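Local coordinates for protein cystalysin (Treponema denticola, PDB 1C7N) that binds pyridoxal-5'-phosphate and belongs to the class I and II aminotransferase family, built on a fold shared by many PLP-dependent enzymes, at residues A[277-280]-A[281-285]; A[335-338]-A[339-343]. One frame throughout, in Å; residues are numbered along the deposited sequence.

Both contacts are local, each within one unbroken run of chain. From the N terminus, the chain first runs through helices 17-25, 47-59 and 69-83. It then builds the seven-stranded mixed sheet with its connecting helices, and then helix 255-267. Contact 1 follows in helix 275-287, where it joins successive turns and packs against helices 47-59 and 69-83. Contact 2 comes after strand 327-331 and closes the short turn that starts helix 339-350, beside the three-stranded antiparallel sheet. The two are in series and neither nest nor cross. The centres of contact 1 and contact 2 are about 42 Å apart, on opposite sides of the chain's centre. Contact 1 is buried, contact 2 at the surface.

Contact 1: A[277-280]-A[281-285]; sequences GYKA and CEICY
K279 reaches two residues of the next helical turn, E282 and I283. It meets them in different ways. The aliphatic part of K279 crosses the I283 side chain at about a right angle. CG of K279 lies 3.7 Å from CD1 of I283, and CE of K279 lies 4.0 Å from CG1 of I283. E282 instead stretches out in an extended chain and slants across K279 so that the charged ends approach. NZ of K279 and OE1 of E282 are 3.8 Å apart, a long salt bridge. A water beside it accepts a bond from K279 NZ at 2.7 Å and gives a weak one to E282 OE1. K279 starts with CG anti to the backbone N, then bends at chi2 (65°), and the extended rest of the chain runs outward past I283 to leave NZ near E282 OE1. The stronger partner of E282 OE1 is NZ of K286, one turn further on, in a salt bridge.

These are i to i+3 (K279-E282) and i to i+4 (K279-I283) contacts on one face of alpha helix 275-287, in an enzyme of the class I and II aminotransferase family. I283 N bonds to K279 O at 2.8 Å, and C284 N to A280 O at 3.0 Å. With chi1 at -74°, SG of C284 stands beside its own backbone N, a setting that leaves it 3.2 Å from A280 O. A280, I283 and C284 all rest on L49 of helix 47-59. C281 touches P236 and Y71. Y71, on helix 69-83, also meets the ring of Y278 edge-to-face, while the hydroxyl of Y278 bonds to P272 O.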
ATOM      1  N   GLY A 277       5.902  -7.726  -1.472  1.00 17.45           N
ATOM      2  CA  GLY A 277       5.086  -7.528  -2.653  1.00 16.07           C
ATOM      3  C   GLY A 277       5.950  -7.617  -3.900  1.00 15.44           C
ATOM      4  O   GLY A 277       5.589  -8.270  -4.879  1.00 14.48           O
ATOM      5  N   TYR A 278       7.099  -6.958  -3.873  1.00 14.86           N
ATOM      6  CA  TYR A 278       7.996  -7.006  -5.017  1.00 15.81           C
ATOM      7  C   TYR A 278       8.484  -8.428  -5.272  1.00 15.48           C
ATOM      8  O   TYR A 278       8.440  -8.903  -6.402  1.00 16.38           O
ATOM      9  CB  TYR A 278       9.198  -6.078  -4.811  1.00 15.15           C
ATOM     10  CG  TYR A 278       8.833  -4.613  -4.835  1.00 15.41           C
ATOM     11  CD1 TYR A 278       8.775  -3.868  -3.659  1.00 14.99           C
ATOM     12  CD2 TYR A 278       8.510  -3.976  -6.032  1.00 15.58           C
ATOM     13  CE1 TYR A 278       8.406  -2.524  -3.673  1.00 14.65           C
ATOM     14  CE2 TYR A 278       8.134  -2.630  -6.055  1.00 15.15           C
ATOM     15  CZ  TYR A 278       8.087  -1.913  -4.874  1.00 14.15           C
ATOM     16  OH  TYR A 278       7.731  -0.584  -4.889  1.00 13.51           O
ATOM     17  N   LYS A 279       8.927  -9.111  -4.218  1.00 15.66           N
ATOM     18  CA  LYS A 279       9.443 -10.476  -4.349  1.00 15.22           C
ATOM     19  C   LYS A 279       8.388 -11.492  -4.783  1.00 14.70           C
ATOM     20  O   LYS A 279       8.683 -12.414  -5.547  1.00 11.30           O
ATOM     21  CB  LYS A 279      10.074 -10.937  -3.034  1.00 15.64           C
ATOM     22  CG  LYS A 279      10.825 -12.259  -3.144  1.00 17.23           C
ATOM     23  CD  LYS A 279      12.035 -12.130  -4.057  1.00 16.22           C
ATOM     24  CE  LYS A 279      12.809 -13.432  -4.137  1.00 17.59           C
ATOM     25  NZ  LYS A 279      13.951 -13.337  -5.087  1.00 17.75           N
ATOM     26  N   ALA A 280       7.166 -11.326  -4.283  1.00 14.59           N
ATOM     27  CA  ALA A 280       6.069 -12.225  -4.627  1.00 15.21           C
ATOM     28  C   ALA A 280       5.818 -12.216  -6.133  1.00 15.09           C
ATOM     29  O   ALA A 280       5.642 -13.266  -6.747  1.00 16.14           O
ATOM     30  CB  ALA A 280       4.797 -11.811  -3.880  1.00 14.71           C
ATOM     31  N   CYS A 281       5.799 -11.027  -6.726  1.00 15.33           N
ATOM     32  CA  CYS A 281       5.566 -10.901  -8.162  1.00 14.45           C
ATOM     33  C   CYS A 281       6.696 -11.559  -8.952  1.00 14.20           C
ATOM     34  O   CYS A 281       6.452 -12.255  -9.940  1.00 12.94           O
ATOM     35  CB  CYS A 281       5.456  -9.428  -8.554  1.00 14.25           C
ATOM     36  SG  CYS A 281       5.194  -9.164 -10.321  1.00 15.51           S
ATOM     37  N   GLU A 282       7.932 -11.335  -8.513  1.00 13.11           N
ATOM     38  CA  GLU A 282       9.083 -11.923  -9.184  1.00 13.60           C
ATOM     39  C   GLU A 282       9.055 -13.450  -9.107  1.00 13.37           C
ATOM     40  O   GLU A 282       9.258 -14.137 -10.115  1.00 13.42           O
ATOM     41  CB  GLU A 282      10.386 -11.394  -8.573  1.00 14.93           C
ATOM     42  CG  GLU A 282      11.631 -12.047  -9.166  1.00 16.06           C
ATOM     43  CD  GLU A 282      12.919 -11.415  -8.673  1.00 17.96           C
ATOM     44  OE1 GLU A 282      13.962 -12.100  -8.702  1.00 17.53           O
ATOM     45  OE2 GLU A 282      12.892 -10.232  -8.273  1.00 17.67           O
ATOM     46  N   ILE A 283       8.805 -13.981  -7.916  1.00 11.96           N
ATOM     47  CA  ILE A 283       8.743 -15.429  -7.735  1.00 11.37           C
ATOM     48  C   ILE A 283       7.661 -16.051  -8.618  1.00 11.56           C
ATOM     49  O   ILE A 283       7.883 -17.089  -9.243  1.00 10.71           O
ATOM     50  CB  ILE A 283       8.427 -15.809  -6.281  1.00 11.53           C
ATOM     51  CG1 ILE A 283       9.557 -15.353  -5.353  1.00 12.58           C
ATOM     52  CG2 ILE A 283       8.241 -17.321  -6.171  1.00 12.00           C
ATOM     53  CD1 ILE A 283       9.222 -15.508  -3.882  1.00 11.79           C
ATOM     54  N   CYS A 284       6.489 -15.420  -8.659  1.00 11.52           N
ATOM     55  CA  CYS A 284       5.376 -15.936  -9.460  1.00 12.15           C
ATOM     56  C   CYS A 284       5.698 -16.036 -10.945  1.00 12.66           C
ATOM     57  O   CYS A 284       5.472 -17.075 -11.570  1.00 12.76           O
ATOM     58  CB  CYS A 284       4.127 -15.063  -9.282  1.00 12.51           C
ATOM     59  SG  CYS A 284       3.280 -15.254  -7.684  1.00 15.30           S
ATOM     60  N   TYR A 285       6.202 -14.943 -11.509  1.00 11.93           N
ATOM     61  CA  TYR A 285       6.542 -14.901 -12.925  1.00 13.02           C
ATOM     62  C   TYR A 285       7.669 -15.867 -13.276  1.00 14.01           C
ATOM     63  O   TYR A 285       7.660 -16.483 -14.343  1.00 12.27           O
ATOM     64  CB  TYR A 285       6.939 -13.473 -13.322  1.00 13.67           C
ATOM     65  CG  TYR A 285       5.775 -12.509 -13.447  1.00 13.97           C
ATOM     66  CD1 TYR A 285       5.993 -11.143 -13.645  1.00 13.58           C
ATOM     67  CD2 TYR A 285       4.452 -12.966 -13.423  1.00 14.30           C
ATOM     68  CE1 TYR A 285       4.928 -10.260 -13.821  1.00 13.42           C
ATOM     69  CE2 TYR A 285       3.384 -12.088 -13.599  1.00 12.69           C
ATOM     70  CZ  TYR A 285       3.630 -10.739 -13.800  1.00 14.07           C
ATOM     71  OH  TYR A 285       2.578  -9.871 -13.995  1.00 13.85           O
TER
HETATM   72  O   HOH W   1      12.834 -14.135  -7.372  1.00 28.12           O

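Contact 2: A[335-338]-A[339-343]; sequences LKMD and HKAME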
ATOM      1  N   LEU A 335     -36.006 -17.036 -14.307  1.00 18.29           N
ATOM      2  CA  LEU A 335     -36.641 -17.288 -13.019  1.00 18.29           C
ATOM      3  C   LEU A 335     -37.704 -16.231 -12.751  1.00 18.69           C
ATOM      4  O   LEU A 335     -38.550 -16.401 -11.875  1.00 18.69           O
ATOM      5  CB  LEU A 335     -35.612 -17.259 -11.884  1.00 20.39           C
ATOM      6  CG  LEU A 335     -34.719 -18.485 -11.687  1.00 20.00           C
ATOM      7  CD1 LEU A 335     -33.854 -18.283 -10.460  1.00 20.66           C
ATOM      8  CD2 LEU A 335     -35.580 -19.723 -11.517  1.00 22.28           C
ATOM      9  N   LYS A 336     -37.652 -15.141 -13.510  1.00 18.36           N
ATOM     10  CA  LYS A 336     -38.596 -14.040 -13.360  1.00 19.81           C
ATOM     11  C   LYS A 336     -38.611 -13.505 -11.924  1.00 20.55           C
ATOM     12  O   LYS A 336     -39.676 -13.306 -11.333  1.00 20.47           O
ATOM     13  CB  LYS A 336     -40.006 -14.482 -13.764  1.00 20.05           C
ATOM     14  CG  LYS A 336     -40.130 -14.992 -15.196  1.00 21.44           C
ATOM     15  CD  LYS A 336     -39.715 -13.951 -16.231  1.00 22.21           C
ATOM     16  CE  LYS A 336     -39.970 -14.465 -17.643  1.00 23.99           C
ATOM     17  NZ  LYS A 336     -39.556 -13.494 -18.699  1.00 25.91           N
ATOM     18  N   MET A 337     -37.422 -13.287 -11.368  1.00 19.92           N
ATOM     19  CA  MET A 337     -37.275 -12.752 -10.015  1.00 21.27           C
ATOM     20  C   MET A 337     -36.460 -11.463 -10.113  1.00 20.64           C
ATOM     21  O   MET A 337     -35.380 -11.476 -10.712  1.00 19.73           O
ATOM     22  CB  MET A 337     -36.516 -13.740  -9.122  1.00 23.06           C
ATOM     23  CG  MET A 337     -37.287 -14.973  -8.687  1.00 25.54           C
ATOM     24  SD  MET A 337     -36.215 -16.078  -7.732  1.00 30.30           S
ATOM     25  CE  MET A 337     -36.055 -15.162  -6.213  1.00 27.08           C
ATOM     26  N   ASP A 338     -36.948 -10.361  -9.536  1.00 18.84           N
ATOM     27  CA  ASP A 338     -36.188  -9.113  -9.606  1.00 17.63           C
ATOM     28  C   ASP A 338     -34.890  -9.322  -8.827  1.00 17.72           C
ATOM     29  O   ASP A 338     -34.804 -10.240  -8.007  1.00 17.82           O
ATOM     30  CB  ASP A 338     -37.023  -7.902  -9.102  1.00 15.93           C
ATOM     31  CG  ASP A 338     -37.259  -7.885  -7.589  1.00 16.95           C
ATOM     32  OD1 ASP A 338     -38.239  -7.218  -7.169  1.00 14.39           O
ATOM     33  OD2 ASP A 338     -36.483  -8.485  -6.816  1.00 13.53           O
ATOM     34  N   HIS A 339     -33.875  -8.498  -9.072  1.00 17.55           N
ATOM     35  CA  HIS A 339     -32.593  -8.726  -8.412  1.00 17.58           C
ATOM     36  C   HIS A 339     -32.570  -8.779  -6.889  1.00 17.20           C
ATOM     37  O   HIS A 339     -31.759  -9.506  -6.321  1.00 17.32           O
ATOM     38  CB  HIS A 339     -31.514  -7.754  -8.921  1.00 17.46           C
ATOM     39  CG  HIS A 339     -31.828  -6.305  -8.714  1.00 19.08           C
ATOM     40  ND1 HIS A 339     -32.696  -5.607  -9.526  1.00 18.59           N
ATOM     41  CD2 HIS A 339     -31.338  -5.408  -7.826  1.00 18.95           C
ATOM     42  CE1 HIS A 339     -32.722  -4.341  -9.152  1.00 19.16           C
ATOM     43  NE2 HIS A 339     -31.906  -4.193  -8.122  1.00 19.26           N
ATOM     44  N   LYS A 340     -33.442  -8.032  -6.218  1.00 15.99           N
ATOM     45  CA  LYS A 340     -33.457  -8.071  -4.758  1.00 16.16           C
ATOM     46  C   LYS A 340     -33.958  -9.431  -4.278  1.00 15.78           C
ATOM     47  O   LYS A 340     -33.412 -10.008  -3.334  1.00 15.31           O
ATOM     48  CB  LYS A 340     -34.343  -6.956  -4.190  1.00 16.02           C
ATOM     49  CG  LYS A 340     -33.904  -5.554  -4.591  1.00 18.21           C
ATOM     50  CD  LYS A 340     -32.427  -5.307  -4.300  1.00 20.63           C
ATOM     51  CE  LYS A 340     -32.114  -5.416  -2.818  1.00 22.07           C
ATOM     52  NZ  LYS A 340     -30.677  -5.105  -2.531  1.00 25.72           N
ATOM     53  N   ALA A 341     -34.996  -9.946  -4.936  1.00 14.62           N
ATOM     54  CA  ALA A 341     -35.552 -11.245  -4.578  1.00 13.83           C
ATOM     55  C   ALA A 341     -34.530 -12.353  -4.846  1.00 13.72           C
ATOM     56  O   ALA A 341     -34.415 -13.301  -4.066  1.00 13.94           O
ATOM     57  CB  ALA A 341     -36.841 -11.508  -5.377  1.00 13.86           C
ATOM     58  N   MET A 342     -33.804 -12.236  -5.956  1.00 13.64           N
ATOM     59  CA  MET A 342     -32.796 -13.227  -6.326  1.00 14.49           C
ATOM     60  C   MET A 342     -31.733 -13.305  -5.241  1.00 14.58           C
ATOM     61  O   MET A 342     -31.407 -14.383  -4.741  1.00 15.37           O
ATOM     62  CB  MET A 342     -32.128 -12.852  -7.656  1.00 15.31           C
ATOM     63  CG  MET A 342     -33.008 -13.048  -8.886  1.00 16.96           C
ATOM     64  SD  MET A 342     -32.182 -12.510 -10.407  1.00 22.10           S
ATOM     65  CE  MET A 342     -30.827 -13.709 -10.458  1.00 17.87           C
ATOM     66  N   GLU A 343     -31.205 -12.139  -4.889  1.00 14.47           N
ATOM     67  CA  GLU A 343     -30.174 -12.004  -3.872  1.00 15.88           C
ATOM     68  C   GLU A 343     -30.615 -12.657  -2.567  1.00 16.22           C
ATOM     69  O   GLU A 343     -29.866 -13.407  -1.946  1.00 15.59           O
ATOM     70  CB  GLU A 343     -29.897 -10.518  -3.658  1.00 16.44           C
ATOM     71  CG  GLU A 343     -28.855 -10.190  -2.617  1.00 18.56           C
ATOM     72  CD  GLU A 343     -28.571  -8.710  -2.590  1.00 19.97           C
ATOM     73  OE1 GLU A 343     -29.496  -7.935  -2.266  1.00 21.45           O
ATOM     74  OE2 GLU A 343     -27.433  -8.318  -2.909  1.00 21.24           O
TER
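M337 lies along the first turn of the helix and touches M342 and A341. Its CB packs on the CG of M342 at 3.6 Å. Its CG stands anti to the carbonyl carbon, and the chain runs on extended to SD. There it bends (chi3 72°), which brings the methyl CE over A341. CE lies 3.8 Å from CB of A341 and 3.3 Å from A341 O. The backbone of M337 also takes part, since its O is 3.4 Å from SD of M342.

D338 is the N-cap. Its CG sits between the backbone N and the carbonyl carbon (chi1 71°), which turns the carboxylate back over the start of the helix. OD2 of D338 accepts from A341 N at 2.8 Å, with an N-H...O angle of 166°. K340 N is also close to this oxygen. The carboxylate thus covers the amide end of the first turn, where its charge would probably suit the helix dipole. The first regular helix bond follows, from M342 N to D338 O at 3.0 Å. An apolar pair from the residue before the N-cap to the fourth residue after it, here M337 and M342, is a hydrophobic staple. Cap and staple together mark where the loop ends and the helix begins.

On another side of the turn, K340 NZ forms a salt bridge with E343 OE1 at 3.1 Å. OE2 of E343 bonds to the hydroxyl of Y358, whose ring meets that of H339. The turn joins the loop after strand 327-331 to helix 339-350. M342 packs on F332 just past that strand, and H339 on I365, shortly before strand 367-371 of the same antiparallel sheet.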